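Local coordinates for uncharacterized conserved protein (Methanococcus maripaludis S2, PDB 3C2Q) that catalyses the NAD-dependent conversion of L-ornithine to L-proline with release of ammonia, at residues G25-T30 with I84-P89; P48-V53 with R315-A320; V55-E60 with E64-R69; T269-K274 with V287-L292. One frame throughout, in Å; residues are numbered along the deposited sequence.

Interaction 1 of 4, residues G25-T30 with I84-P89; sequences GFYSTT and IRVMPP. With IMD (imidazole), chain G.
Tyr-27 and Ile-84 approach from opposite directions, the ring reaching out of the loop 25-30 and the aliphatic chain out of strand 84-86, an outermost strand of the chain's mixed beta sheet. A chi1 of 178° points the Tyr-27 ring at the strand, where CE1 lies 3.4 Å from Ile-84 CD1. The isoleucine suits this spot because its longer branch can bring a methyl to the ring although Tyr-27 CA and Ile-84 CA are 9.8 Å apart, and the side chain also packs on Leu-78 of strand 76-79.

Val-86, two residues farther along the strand, spreads its two methyls between two partners. CG2 sits 3.5 Å from Tyr-27 OH, while CG1 touches Thr-30 OG1 at 3.6 Å, the two side chains running at a slant to each other. That threonine oxygen takes its hydrogen bond from His-32 N; toward the valine methyl it makes packing contact.

A bound imidazole, probably from the crystallisation liquor, lies at the edge of the Tyr-27 ring. Its N1 donates a hydrogen bond of 2.8 Å to Tyr-27 OH, bent to 149°, and its C2 rests 3.4 Å from Thr-30 CG2. Phe-99 and Leu-98 of a third subunit pack on Thr-30 and Val-86, so the contact borders a subunit interface. Between loop and strand the adhesion is therefore van der Waals in kind, and the phenol oxygen acts here as an acceptor toward the imidazole, which in principle leaves its own proton for another partner.

Interaction 2 of 4, residues P48-V53 with R315-A320; sequences PKMDAV and RGTSQA
Met-50, a selenomethionine here, leaves its backbone with CG between N and the carbonyl carbon (chi1 72°), runs straight through chi2, then bends at chi3 (72°), which lays its selenium and terminal methyl against the backbone of 315-317. SE lies 3.2 Å from Arg-315 O, and that oxygen sits nearly opposite the CG-SE bond, a direction consistent with a chalcogen-type attraction. CE rests 3.5 Å from Gly-316 C and 3.9 Å from Thr-317 OG1. Gly-316 suits its place twice over: its phi of 115° is easy for a residue without a side chain, and the missing CB lets the selenium come close.

The loop 48-53 leads into strand 53-57 of the mixed sheet, whereas 315-320 joins helix 306-314 to strand 321-324 of the Rossmann fold, so this buried contact ties the first region to the nucleotide-binding fold. Lys-49 steadies the loop, its NZ donating to Met-50 O at 2.8 Å and also to Asn-291 O of helix 283-292. The guanidinium of Arg-315 heads away to a salt bridge with Glu-109 of a third subunit. A water lies 2.6 Å from Asp-51 OD2, and its link to Arg-315 O is weak.

Interaction 3 of 4, residues V55-E60 with E64-R69; sequences VVYPEE and ETKVIR
A beta hairpin made of strands 53-57 and 62-66 carries this contact, in the interior of the mixed sheet of the first region. Val-55 and Glu-64 form an antiparallel hydrogen-bonded pair: Val-55 N donates to Glu-64 O at 2.9 Å, and Glu-64 N returns a bond to Val-55 O at the same length. Both are close to straight.

Val-55, Tyr-57, Glu-64 and Lys-66 put their side chains together over one side of this ladder. Valine suits its buried place in the pair, its CG2 lying 3.8 Å from Lys-66 CD, so the aliphatic part of the lysine serves as an apolar cover. Beyond it the extended lysine chain crosses Tyr-57 at about a right angle and carries NZ to a salt bridge with Asp-75.

Glu-64 sets CG between its backbone N and carbonyl carbon (chi1 72°), a position that places CG in the plane of the Tyr-57 ring at its edge, 3.9 Å from CE2. The carboxylate then turns its plane 64° from that of the ring. Arg-62, in the same hairpin, makes a cation-pi contact with Tyr-57 and a long, weak ion pair with Glu-64, a neighbourhood that probably helps to keep the carboxylate ionised. The tyrosine suits this partly exposed place beside the hairpin turn because its apolar ring can pack while its hydroxyl meets the charged groups. Tyr-57 OH donates to Glu-64 OE2 at 3.2 Å, coming 50° out of the carboxylate plane, and the same hydroxyl has Lys-66 CE 3.2 Å away at the ring's edge.

Interaction 4 of 4, residues T269-K274 with V287-L292; sequences TTVMDK and VATGNL
Val-271 lays its CG1 against the methyl CG2 of Thr-289 at 3.7 Å, the two beta-branched side chains meeting at a slant. A chi1 of -55° sets Thr-289 OG1 beside its backbone N and leaves CG2 on the opposite side from that N; OG1 in turn bonds His-285 O, one turn earlier in helix 283-292. A threonine is apt here: the hydroxyl is spent on its own helix, leaving a methyl for the neighbour. The other branch of Val-271, CG2, looks toward Leu-292, with the CB of that leucine 4.5 Å away in looser packing.

The two segments belong to helices 260-271 and 283-292, which flank strand 276-280 in sequence within the Rossmann fold; Leu-168 and Val-141 of its parallel sheet lie against Val-271 and Thr-289. From Val-271 to Lys-274 the chain makes a type I turn, closed by Lys-274 N on Val-271 O at 3.0 Å. Lys-274 NZ braces this turn, bonding Thr-270 O at 2.8 Å and forming a salt bridge with Asp-273 OD1 at 2.9 Å. Across the segments no hydrogen bond forms; the contact is apolar packing, consistent with burial of methyl groups, and Thr-289 is near His-285, probably an NAD-binding residue.

Interaction 2 lies between interactions 1 and 4, its centre about 10 Å from the centre of each. Thr-29 OG1 of interaction 1 bonds Lys-49 O at 2.7 Å, and Lys-49 NZ reaches Asn-291 O of interaction 4 at 2.8 Å, so one lysine links the first region to the Rossmann helix. Val-53 N, bonding Lys-66 O at 2.8 Å, joins interaction 2 to the hairpin of interaction 3. Interactions 3 and 4 do not touch. Interaction 4 lies near the probable NAD site, the side chains of Thr-289 and His-285 being about 5 Å apart, and Asp-51 of interaction 2 packs on Asp-250 of a second subunit, another probable NAD-binding residue; interactions 1 and 3 lie away from such sites.

Interaction 1 of 4, residues G25-T30 with I84-P89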
loop_
_atom_site.group_PDB
_atom_site.type_symbol
_atom_site.label_atom_id
_atom_site.label_comp_id
_atom_site.label_asym_id
_atom_site.label_seq_id
_atom_site.Cartn_x
_atom_site.Cartn_y
_atom_site.Cartn_z
ATOM N N GLY B 25 7.001 11.320 -37.911
ATOM C CA GLY B 25 5.939 10.361 -38.153
ATOM C C GLY B 25 6.359 8.922 -37.931
ATOM O O GLY B 25 5.565 8.029 -38.135
ATOM N N PHE B 26 7.590 8.684 -37.486
ATOM C CA PHE B 26 8.020 7.309 -37.188
ATOM C C PHE B 26 7.045 6.563 -36.271
ATOM O O PHE B 26 6.465 7.156 -35.351
ATOM C CB PHE B 26 9.427 7.277 -36.597
ATOM C CG PHE B 26 9.519 7.761 -35.162
ATOM C CD1 PHE B 26 9.364 6.868 -34.103
ATOM C CD2 PHE B 26 9.800 9.091 -34.882
ATOM C CE1 PHE B 26 9.461 7.307 -32.784
ATOM C CE2 PHE B 26 9.914 9.547 -33.572
ATOM C CZ PHE B 26 9.741 8.639 -32.513
ATOM N N TYR B 27 6.860 5.283 -36.560
ATOM C CA TYR B 27 6.009 4.397 -35.785
ATOM C C TYR B 27 6.768 3.977 -34.513
ATOM O O TYR B 27 7.965 3.593 -34.560
ATOM C CB TYR B 27 5.616 3.169 -36.617
ATOM C CG TYR B 27 4.758 2.133 -35.879
ATOM C CD1 TYR B 27 3.396 2.343 -35.672
ATOM C CD2 TYR B 27 5.319 0.953 -35.406
ATOM C CE1 TYR B 27 2.611 1.400 -35.005
ATOM C CE2 TYR B 27 4.547 -0.003 -34.745
ATOM C CZ TYR B 27 3.206 0.229 -34.546
ATOM O OH TYR B 27 2.471 -0.736 -33.919
ATOM N N SER B 28 6.075 4.112 -33.380
ATOM C CA SER B 28 6.623 3.704 -32.079
ATOM C C SER B 28 5.879 2.432 -31.668
ATOM O O SER B 28 4.662 2.429 -31.625
ATOM C CB SER B 28 6.432 4.828 -31.048
ATOM O OG SER B 28 7.070 4.504 -29.828
ATOM N N THR B 29 6.614 1.349 -31.412
ATOM C CA THR B 29 6.048 0.022 -31.345
ATOM C C THR B 29 5.235 -0.203 -30.049
ATOM O O THR B 29 5.474 0.459 -29.023
ATOM C CB THR B 29 7.151 -1.047 -31.378
ATOM O OG1 THR B 29 8.147 -0.714 -30.397
ATOM C CG2 THR B 29 7.847 -1.094 -32.787
ATOM N N THR B 30 4.296 -1.139 -30.146
ATOM C CA THR B 30 3.668 -1.792 -29.011
ATOM C C THR B 30 4.570 -2.940 -28.543
ATOM O O THR B 30 5.675 -3.167 -29.094
ATOM C CB THR B 30 2.310 -2.396 -29.403
ATOM O OG1 THR B 30 2.530 -3.549 -30.219
ATOM C CG2 THR B 30 1.409 -1.371 -30.144
ATOM N N ILE B 84 0.872 -2.011 -41.773
ATOM C CA ILE B 84 1.269 -2.762 -40.565
ATOM C C ILE B 84 0.114 -3.588 -40.024
ATOM O O ILE B 84 -1.050 -3.212 -40.168
ATOM C CB ILE B 84 1.872 -1.854 -39.446
ATOM C CG1 ILE B 84 0.786 -1.134 -38.671
ATOM C CG2 ILE B 84 2.837 -0.808 -40.015
ATOM C CD1 ILE B 84 1.229 -0.690 -37.277
ATOM N N ARG B 85 0.466 -4.714 -39.410
ATOM C CA ARG B 85 -0.482 -5.639 -38.801
ATOM C C ARG B 85 0.063 -6.015 -37.408
ATOM O O ARG B 85 1.158 -6.576 -37.297
ATOM C CB ARG B 85 -0.570 -6.853 -39.709
ATOM C CG ARG B 85 -1.482 -7.966 -39.305
ATOM C CD ARG B 85 -1.601 -8.965 -40.502
ATOM N NE ARG B 85 -0.425 -9.822 -40.716
ATOM C CZ ARG B 85 -0.236 -10.585 -41.801
ATOM N NH1 ARG B 85 -1.135 -10.596 -42.777
ATOM N NH2 ARG B 85 0.842 -11.342 -41.925
ATOM N N VAL B 86 -0.684 -5.669 -36.357
ATOM C CA VAL B 86 -0.228 -5.879 -34.972
ATOM C C VAL B 86 -1.112 -6.967 -34.373
ATOM O O VAL B 86 -2.333 -6.880 -34.473
ATOM C CB VAL B 86 -0.358 -4.584 -34.119
ATOM C CG1 VAL B 86 0.199 -4.807 -32.681
ATOM C CG2 VAL B 86 0.359 -3.366 -34.795
HETATM N N MSE B 87 -0.504 -7.975 -33.759
HETATM C CA MSE B 87 -1.226 -9.149 -33.230
HETATM C C MSE B 87 -1.205 -9.193 -31.704
HETATM O O MSE B 87 -0.316 -9.795 -31.130
HETATM C CB MSE B 87 -0.563 -10.433 -33.722
HETATM C CG MSE B 87 -1.278 -11.121 -34.858
HETATM SE SE MSE B 87 -0.891 -10.216 -36.550
HETATM C CE MSE B 87 1.070 -10.034 -36.393
ATOM N N PRO B 88 -2.169 -8.538 -31.043
ATOM C CA PRO B 88 -2.151 -8.571 -29.575
ATOM C C PRO B 88 -2.635 -9.943 -29.092
ATOM O O PRO B 88 -3.028 -10.771 -29.933
ATOM C CB PRO B 88 -3.117 -7.450 -29.188
ATOM C CG PRO B 88 -4.034 -7.308 -30.348
ATOM C CD PRO B 88 -3.299 -7.756 -31.577
ATOM N N PRO B 89 -2.551 -10.224 -27.771
ATOM C CA PRO B 89 -3.105 -11.501 -27.283
ATOM C C PRO B 89 -4.581 -11.690 -27.642
ATOM O O PRO B 89 -5.344 -10.712 -27.702
ATOM C CB PRO B 89 -2.952 -11.393 -25.763
ATOM C CG PRO B 89 -1.764 -10.480 -25.572
ATOM C CD PRO B 89 -1.920 -9.449 -26.678
HETATM N N1 IMD G . -0.038 0.234 -33.336
HETATM C C2 IMD G . 0.109 1.031 -32.242
HETATM N N3 IMD G . -1.111 1.569 -31.944
HETATM C C4 IMD G . -1.996 1.156 -32.882
HETATM C C5 IMD G . -1.322 0.318 -33.754
#

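Interaction 2 of 4, residues P48-V53 with R315-A320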
loop_
_atom_site.group_PDB
_atom_site.type_symbol
_atom_site.label_atom_id
_atom_site.label_comp_id
_atom_site.label_asym_id
_atom_site.label_seq_id
_atom_site.Cartn_x
_atom_site.Cartn_y
_atom_site.Cartn_z
ATOM N N PRO B 48 9.722 -8.465 -31.051
ATOM C CA PRO B 48 8.743 -7.469 -30.649
ATOM C C PRO B 48 9.078 -6.920 -29.241
ATOM O O PRO B 48 9.491 -7.693 -28.389
ATOM C CB PRO B 48 7.415 -8.225 -30.666
ATOM C CG PRO B 48 7.724 -9.650 -30.854
ATOM C CD PRO B 48 9.095 -9.744 -31.443
ATOM N N LYS B 49 8.937 -5.603 -29.052
ATOM C CA LYS B 49 9.362 -4.888 -27.832
ATOM C C LYS B 49 8.799 -3.487 -27.985
ATOM O O LYS B 49 8.878 -2.924 -29.075
ATOM C CB LYS B 49 10.895 -4.845 -27.746
ATOM C CG LYS B 49 11.506 -4.106 -26.518
ATOM C CD LYS B 49 12.224 -2.813 -26.919
ATOM C CE LYS B 49 12.759 -2.012 -25.732
ATOM N NZ LYS B 49 11.665 -1.356 -24.936
HETATM N N MSE B 50 8.240 -2.917 -26.905
HETATM C CA MSE B 50 7.520 -1.641 -26.968
HETATM C C MSE B 50 8.453 -0.441 -27.047
HETATM O O MSE B 50 9.639 -0.543 -26.693
HETATM C CB MSE B 50 6.637 -1.495 -25.705
HETATM C CG MSE B 50 7.448 -1.222 -24.453
HETATM SE SE MSE B 50 6.219 -0.912 -22.913
HETATM C CE MSE B 50 5.604 -2.757 -22.674
ATOM N N ASP B 51 7.912 0.719 -27.432
ATOM C CA ASP B 51 8.652 1.983 -27.315
ATOM C C ASP B 51 9.970 1.941 -28.099
ATOM O O ASP B 51 10.997 2.506 -27.687
ATOM C CB ASP B 51 8.910 2.326 -25.818
ATOM C CG ASP B 51 7.633 2.587 -25.046
ATOM O OD1 ASP B 51 6.557 2.845 -25.655
ATOM O OD2 ASP B 51 7.702 2.564 -23.791
ATOM N N ALA B 52 9.936 1.238 -29.227
ATOM C CA ALA B 52 11.082 1.135 -30.107
ATOM C C ALA B 52 10.631 1.395 -31.565
ATOM O O ALA B 52 9.490 1.779 -31.827
ATOM C CB ALA B 52 11.749 -0.240 -29.965
ATOM N N VAL B 53 11.544 1.221 -32.510
ATOM C CA VAL B 53 11.161 1.503 -33.900
ATOM C C VAL B 53 11.325 0.264 -34.772
ATOM O O VAL B 53 12.009 -0.705 -34.410
ATOM C CB VAL B 53 11.916 2.728 -34.528
ATOM C CG1 VAL B 53 11.676 3.980 -33.721
ATOM C CG2 VAL B 53 13.371 2.448 -34.631
ATOM N N ARG B 315 2.728 0.797 -17.371
ATOM C CA ARG B 315 3.835 1.089 -18.279
ATOM C C ARG B 315 3.892 0.110 -19.483
ATOM O O ARG B 315 4.941 -0.031 -20.158
ATOM C CB ARG B 315 5.134 1.140 -17.501
ATOM C CG ARG B 315 5.220 2.409 -16.659
ATOM C CD ARG B 315 6.161 2.250 -15.526
ATOM N NE ARG B 315 6.317 3.521 -14.797
ATOM C CZ ARG B 315 5.480 3.971 -13.862
ATOM N NH1 ARG B 315 4.416 3.247 -13.545
ATOM N NH2 ARG B 315 5.735 5.130 -13.229
ATOM N N GLY B 316 2.787 -0.574 -19.755
ATOM C CA GLY B 316 2.667 -1.308 -21.021
ATOM C C GLY B 316 2.574 -2.811 -20.941
ATOM O O GLY B 316 2.098 -3.441 -21.879
ATOM N N THR B 317 3.035 -3.398 -19.828
ATOM C CA THR B 317 3.035 -4.830 -19.633
ATOM C C THR B 317 1.643 -5.264 -19.136
ATOM O O THR B 317 1.455 -5.776 -18.034
ATOM C CB THR B 317 4.245 -5.243 -18.724
ATOM O OG1 THR B 317 5.449 -4.761 -19.342
ATOM C CG2 THR B 317 4.377 -6.780 -18.543
ATOM N N SER B 318 0.662 -5.094 -20.014
ATOM C CA SER B 318 -0.731 -5.319 -19.651
ATOM C C SER B 318 -1.097 -6.809 -19.638
ATOM O O SER B 318 -2.140 -7.168 -19.095
ATOM C CB SER B 318 -1.634 -4.542 -20.603
ATOM O OG SER B 318 -1.412 -4.999 -21.931
ATOM N N GLN B 319 -0.241 -7.665 -20.192
ATOM C CA GLN B 319 -0.443 -9.126 -20.119
ATOM C C GLN B 319 -0.089 -9.755 -18.743
ATOM O O GLN B 319 -0.319 -10.947 -18.510
ATOM C CB GLN B 319 0.313 -9.851 -21.264
ATOM C CG GLN B 319 1.855 -10.079 -21.068
ATOM C CD GLN B 319 2.721 -8.822 -21.399
ATOM O OE1 GLN B 319 2.210 -7.719 -21.676
ATOM N NE2 GLN B 319 4.020 -8.994 -21.346
ATOM N N ALA B 320 0.494 -8.964 -17.845
ATOM C CA ALA B 320 0.967 -9.492 -16.568
ATOM C C ALA B 320 -0.189 -10.048 -15.746
ATOM O O ALA B 320 -1.283 -9.466 -15.679
ATOM C CB ALA B 320 1.712 -8.413 -15.787
HETATM O O HOH W 1 6.541 2.690 -21.437
#

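Interaction 3 of 4, residues V55-E60 with E64-R69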
loop_
_atom_site.group_PDB
_atom_site.type_symbol
_atom_site.label_atom_id
_atom_site.label_comp_id
_atom_site.label_asym_id
_atom_site.label_seq_id
_atom_site.Cartn_x
_atom_site.Cartn_y
_atom_site.Cartn_z
ATOM N N VAL B 55 12.890 -1.185 -38.091
ATOM C CA VAL B 55 13.884 -0.936 -39.132
ATOM C C VAL B 55 13.687 -2.061 -40.158
ATOM O O VAL B 55 13.637 -3.237 -39.798
ATOM C CB VAL B 55 15.306 -0.884 -38.538
ATOM C CG1 VAL B 55 16.416 -0.907 -39.615
ATOM C CG2 VAL B 55 15.441 0.361 -37.636
ATOM N N VAL B 56 13.531 -1.661 -41.417
ATOM C CA VAL B 56 13.296 -2.593 -42.527
ATOM C C VAL B 56 14.547 -2.687 -43.428
ATOM O O VAL B 56 15.231 -1.674 -43.690
ATOM C CB VAL B 56 12.054 -2.151 -43.340
ATOM C CG1 VAL B 56 11.734 -3.139 -44.461
ATOM C CG2 VAL B 56 10.846 -1.988 -42.415
ATOM N N TYR B 57 14.847 -3.913 -43.841
ATOM C CA TYR B 57 15.921 -4.230 -44.779
ATOM C C TYR B 57 15.234 -4.845 -46.007
ATOM O O TYR B 57 15.127 -6.053 -46.104
ATOM C CB TYR B 57 16.871 -5.231 -44.140
ATOM C CG TYR B 57 17.365 -4.777 -42.778
ATOM C CD1 TYR B 57 18.366 -3.813 -42.669
ATOM C CD2 TYR B 57 16.813 -5.300 -41.602
ATOM C CE1 TYR B 57 18.818 -3.384 -41.420
ATOM C CE2 TYR B 57 17.266 -4.875 -40.343
ATOM C CZ TYR B 57 18.262 -3.918 -40.269
ATOM O OH TYR B 57 18.724 -3.491 -39.040
ATOM N N PRO B 58 14.696 -4.007 -46.895
ATOM C CA PRO B 58 13.840 -4.579 -47.934
ATOM C C PRO B 58 14.528 -5.653 -48.786
ATOM O O PRO B 58 13.896 -6.674 -49.097
ATOM C CB PRO B 58 13.415 -3.361 -48.751
ATOM C CG PRO B 58 13.581 -2.191 -47.803
ATOM C CD PRO B 58 14.799 -2.545 -47.012
ATOM N N GLU B 59 15.814 -5.452 -49.100
ATOM C CA GLU B 59 16.609 -6.378 -49.934
ATOM C C GLU B 59 16.855 -7.720 -49.266
ATOM O O GLU B 59 17.106 -8.732 -49.943
ATOM C CB GLU B 59 17.957 -5.746 -50.303
ATOM C CG GLU B 59 18.006 -5.101 -51.697
ATOM C CD GLU B 59 17.663 -3.600 -51.744
ATOM O OE1 GLU B 59 16.621 -3.215 -51.165
ATOM O OE2 GLU B 59 18.425 -2.809 -52.393
ATOM N N GLU B 60 16.775 -7.738 -47.933
ATOM C CA GLU B 60 16.918 -8.973 -47.175
ATOM C C GLU B 60 15.562 -9.598 -46.829
ATOM O O GLU B 60 15.507 -10.691 -46.267
ATOM C CB GLU B 60 17.788 -8.732 -45.931
ATOM C CG GLU B 60 19.152 -8.134 -46.266
ATOM C CD GLU B 60 19.965 -7.698 -45.045
ATOM O OE1 GLU B 60 20.092 -8.488 -44.070
ATOM O OE2 GLU B 60 20.507 -6.561 -45.073
ATOM N N GLU B 64 13.428 -5.605 -38.156
ATOM C CA GLU B 64 13.655 -5.842 -36.738
ATOM C C GLU B 64 13.244 -4.616 -35.901
ATOM O O GLU B 64 13.156 -3.483 -36.404
ATOM C CB GLU B 64 15.097 -6.285 -36.472
ATOM C CG GLU B 64 16.112 -5.198 -36.616
ATOM C CD GLU B 64 17.479 -5.698 -36.229
ATOM O OE1 GLU B 64 17.772 -5.848 -35.014
ATOM O OE2 GLU B 64 18.260 -5.978 -37.154
ATOM N N THR B 65 12.978 -4.885 -34.630
ATOM C CA THR B 65 12.590 -3.862 -33.668
ATOM C C THR B 65 13.882 -3.389 -33.016
ATOM O O THR B 65 14.538 -4.171 -32.292
ATOM C CB THR B 65 11.649 -4.454 -32.558
ATOM O OG1 THR B 65 10.527 -5.107 -33.150
ATOM C CG2 THR B 65 11.138 -3.342 -31.610
ATOM N N LYS B 66 14.237 -2.126 -33.265
ATOM C CA LYS B 66 15.447 -1.511 -32.730
ATOM C C LYS B 66 15.098 -0.389 -31.765
ATOM O O LYS B 66 14.234 0.435 -32.041
ATOM C CB LYS B 66 16.300 -0.874 -33.849
ATOM C CG LYS B 66 17.059 -1.827 -34.757
ATOM C CD LYS B 66 18.172 -1.004 -35.413
ATOM C CE LYS B 66 19.035 -1.795 -36.399
ATOM N NZ LYS B 66 20.135 -0.873 -36.935
ATOM N N VAL B 67 15.808 -0.336 -30.651
ATOM C CA VAL B 67 15.689 0.805 -29.760
ATOM C C VAL B 67 16.339 1.988 -30.473
ATOM O O VAL B 67 17.252 1.789 -31.283
ATOM C CB VAL B 67 16.329 0.548 -28.380
ATOM C CG1 VAL B 67 15.563 -0.591 -27.678
ATOM C CG2 VAL B 67 17.802 0.144 -28.499
ATOM N N ILE B 68 15.862 3.186 -30.155
ATOM C CA ILE B 68 16.283 4.399 -30.817
ATOM C C ILE B 68 17.806 4.608 -30.758
ATOM O O ILE B 68 18.387 5.046 -31.731
ATOM C CB ILE B 68 15.466 5.642 -30.335
ATOM C CG1 ILE B 68 15.839 6.891 -31.142
ATOM C CG2 ILE B 68 15.691 5.895 -28.814
ATOM C CD1 ILE B 68 14.981 8.145 -30.838
ATOM N N ARG B 69 18.460 4.253 -29.660
ATOM C CA ARG B 69 19.893 4.451 -29.586
ATOM C C ARG B 69 20.712 3.486 -30.463
ATOM O O ARG B 69 21.916 3.684 -30.645
ATOM C CB ARG B 69 20.384 4.418 -28.139
ATOM C CG ARG B 69 20.620 3.054 -27.620
ATOM C CD ARG B 69 21.095 3.067 -26.187
ATOM N NE ARG B 69 20.277 2.072 -25.530
ATOM C CZ ARG B 69 20.588 0.792 -25.456
ATOM N NH1 ARG B 69 21.773 0.361 -25.904
ATOM N NH2 ARG B 69 19.734 -0.043 -24.882
#

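Interaction 4 of 4, residues T269-K274 with V287-L292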
loop_
_atom_site.group_PDB
_atom_site.type_symbol
_atom_site.label_atom_id
_atom_site.label_comp_id
_atom_site.label_asym_id
_atom_site.label_seq_id
_atom_site.Cartn_x
_atom_site.Cartn_y
_atom_site.Cartn_z
ATOM N N THR B 269 18.028 -9.983 -24.701
ATOM C CA THR B 269 18.318 -11.208 -25.437
ATOM C C THR B 269 18.084 -12.429 -24.548
ATOM O O THR B 269 17.659 -13.481 -25.027
ATOM C CB THR B 269 19.761 -11.189 -25.993
ATOM O OG1 THR B 269 20.674 -11.209 -24.910
ATOM C CG2 THR B 269 20.027 -9.933 -26.773
ATOM N N THR B 270 18.307 -12.270 -23.243
ATOM C CA THR B 270 18.058 -13.350 -22.271
ATOM C C THR B 270 16.574 -13.723 -22.139
ATOM O O THR B 270 16.247 -14.894 -22.075
ATOM C CB THR B 270 18.674 -13.024 -20.881
ATOM O OG1 THR B 270 20.068 -12.716 -21.023
ATOM C CG2 THR B 270 18.570 -14.194 -19.942
ATOM N N VAL B 271 15.669 -12.740 -22.099
ATOM C CA VAL B 271 14.242 -13.028 -21.882
ATOM C C VAL B 271 13.435 -13.298 -23.132
ATOM O O VAL B 271 12.408 -13.979 -23.079
ATOM C CB VAL B 271 13.511 -11.877 -21.122
ATOM C CG1 VAL B 271 14.176 -11.635 -19.824
ATOM C CG2 VAL B 271 13.483 -10.574 -21.948
HETATM N N MSE B 272 13.870 -12.740 -24.263
HETATM C CA MSE B 272 12.958 -12.650 -25.398
HETATM C C MSE B 272 12.593 -14.014 -26.006
HETATM O O MSE B 272 11.620 -14.109 -26.754
HETATM C CB MSE B 272 13.476 -11.662 -26.449
HETATM C CG MSE B 272 14.619 -12.196 -27.248
HETATM SE SE MSE B 272 15.506 -10.817 -28.331
HETATM C CE MSE B 272 16.692 -12.119 -29.186
ATOM N N ASP B 273 13.343 -15.063 -25.662
ATOM C CA ASP B 273 13.027 -16.411 -26.147
ATOM C C ASP B 273 12.383 -17.344 -25.094
ATOM O O ASP B 273 12.167 -18.537 -25.347
ATOM C CB ASP B 273 14.285 -17.054 -26.744
ATOM C CG ASP B 273 15.403 -17.252 -25.712
ATOM O OD1 ASP B 273 15.350 -16.674 -24.592
ATOM O OD2 ASP B 273 16.365 -17.996 -26.028
ATOM N N LYS B 274 12.089 -16.805 -23.909
ATOM C CA LYS B 274 11.510 -17.610 -22.833
ATOM C C LYS B 274 10.012 -17.859 -23.063
ATOM O O LYS B 274 9.330 -17.077 -23.740
ATOM C CB LYS B 274 11.736 -16.893 -21.477
ATOM C CG LYS B 274 13.208 -16.680 -21.146
ATOM C CD LYS B 274 13.900 -18.047 -20.897
ATOM C CE LYS B 274 15.415 -17.893 -20.663
ATOM N NZ LYS B 274 16.142 -17.730 -21.954
ATOM N N VAL B 287 9.558 -3.842 -14.128
ATOM C CA VAL B 287 9.299 -2.831 -15.178
ATOM C C VAL B 287 10.391 -2.869 -16.256
ATOM O O VAL B 287 10.086 -2.802 -17.460
ATOM C CB VAL B 287 9.160 -1.415 -14.576
ATOM C CG1 VAL B 287 9.058 -0.351 -15.706
ATOM C CG2 VAL B 287 7.896 -1.357 -13.669
ATOM N N ALA B 288 11.658 -2.959 -15.836
ATOM C CA ALA B 288 12.766 -3.018 -16.811
ATOM C C ALA B 288 12.579 -4.221 -17.725
ATOM O O ALA B 288 12.746 -4.114 -18.932
ATOM C CB ALA B 288 14.111 -3.109 -16.096
ATOM N N THR B 289 12.222 -5.375 -17.157
ATOM C CA THR B 289 12.072 -6.602 -17.958
ATOM C C THR B 289 10.799 -6.570 -18.798
ATOM O O THR B 289 10.810 -6.926 -19.976
ATOM C CB THR B 289 12.147 -7.879 -17.071
ATOM O OG1 THR B 289 13.375 -7.823 -16.341
ATOM C CG2 THR B 289 12.159 -9.124 -17.925
ATOM N N GLY B 290 9.691 -6.136 -18.209
ATOM C CA GLY B 290 8.472 -6.040 -18.973
ATOM C C GLY B 290 8.639 -5.138 -20.199
ATOM O O GLY B 290 8.096 -5.426 -21.283
ATOM N N ASN B 291 9.383 -4.046 -20.025
ATOM C CA ASN B 291 9.658 -3.103 -21.133
ATOM C C ASN B 291 10.378 -3.777 -22.317
ATOM O O ASN B 291 10.284 -3.307 -23.459
ATOM C CB ASN B 291 10.525 -1.963 -20.637
ATOM C CG ASN B 291 9.756 -0.922 -19.793
ATOM O OD1 ASN B 291 8.490 -0.947 -19.639
ATOM N ND2 ASN B 291 10.534 0.025 -19.240
ATOM N N LEU B 292 11.067 -4.889 -22.042
ATOM C CA LEU B 292 11.868 -5.615 -23.028
ATOM C C LEU B 292 11.161 -6.810 -23.626
ATOM O O LEU B 292 11.690 -7.443 -24.543
ATOM C CB LEU B 292 13.160 -6.133 -22.381
ATOM C CG LEU B 292 14.041 -5.063 -21.772
ATOM C CD1 LEU B 292 15.222 -5.703 -21.049
ATOM C CD2 LEU B 292 14.496 -4.066 -22.877
#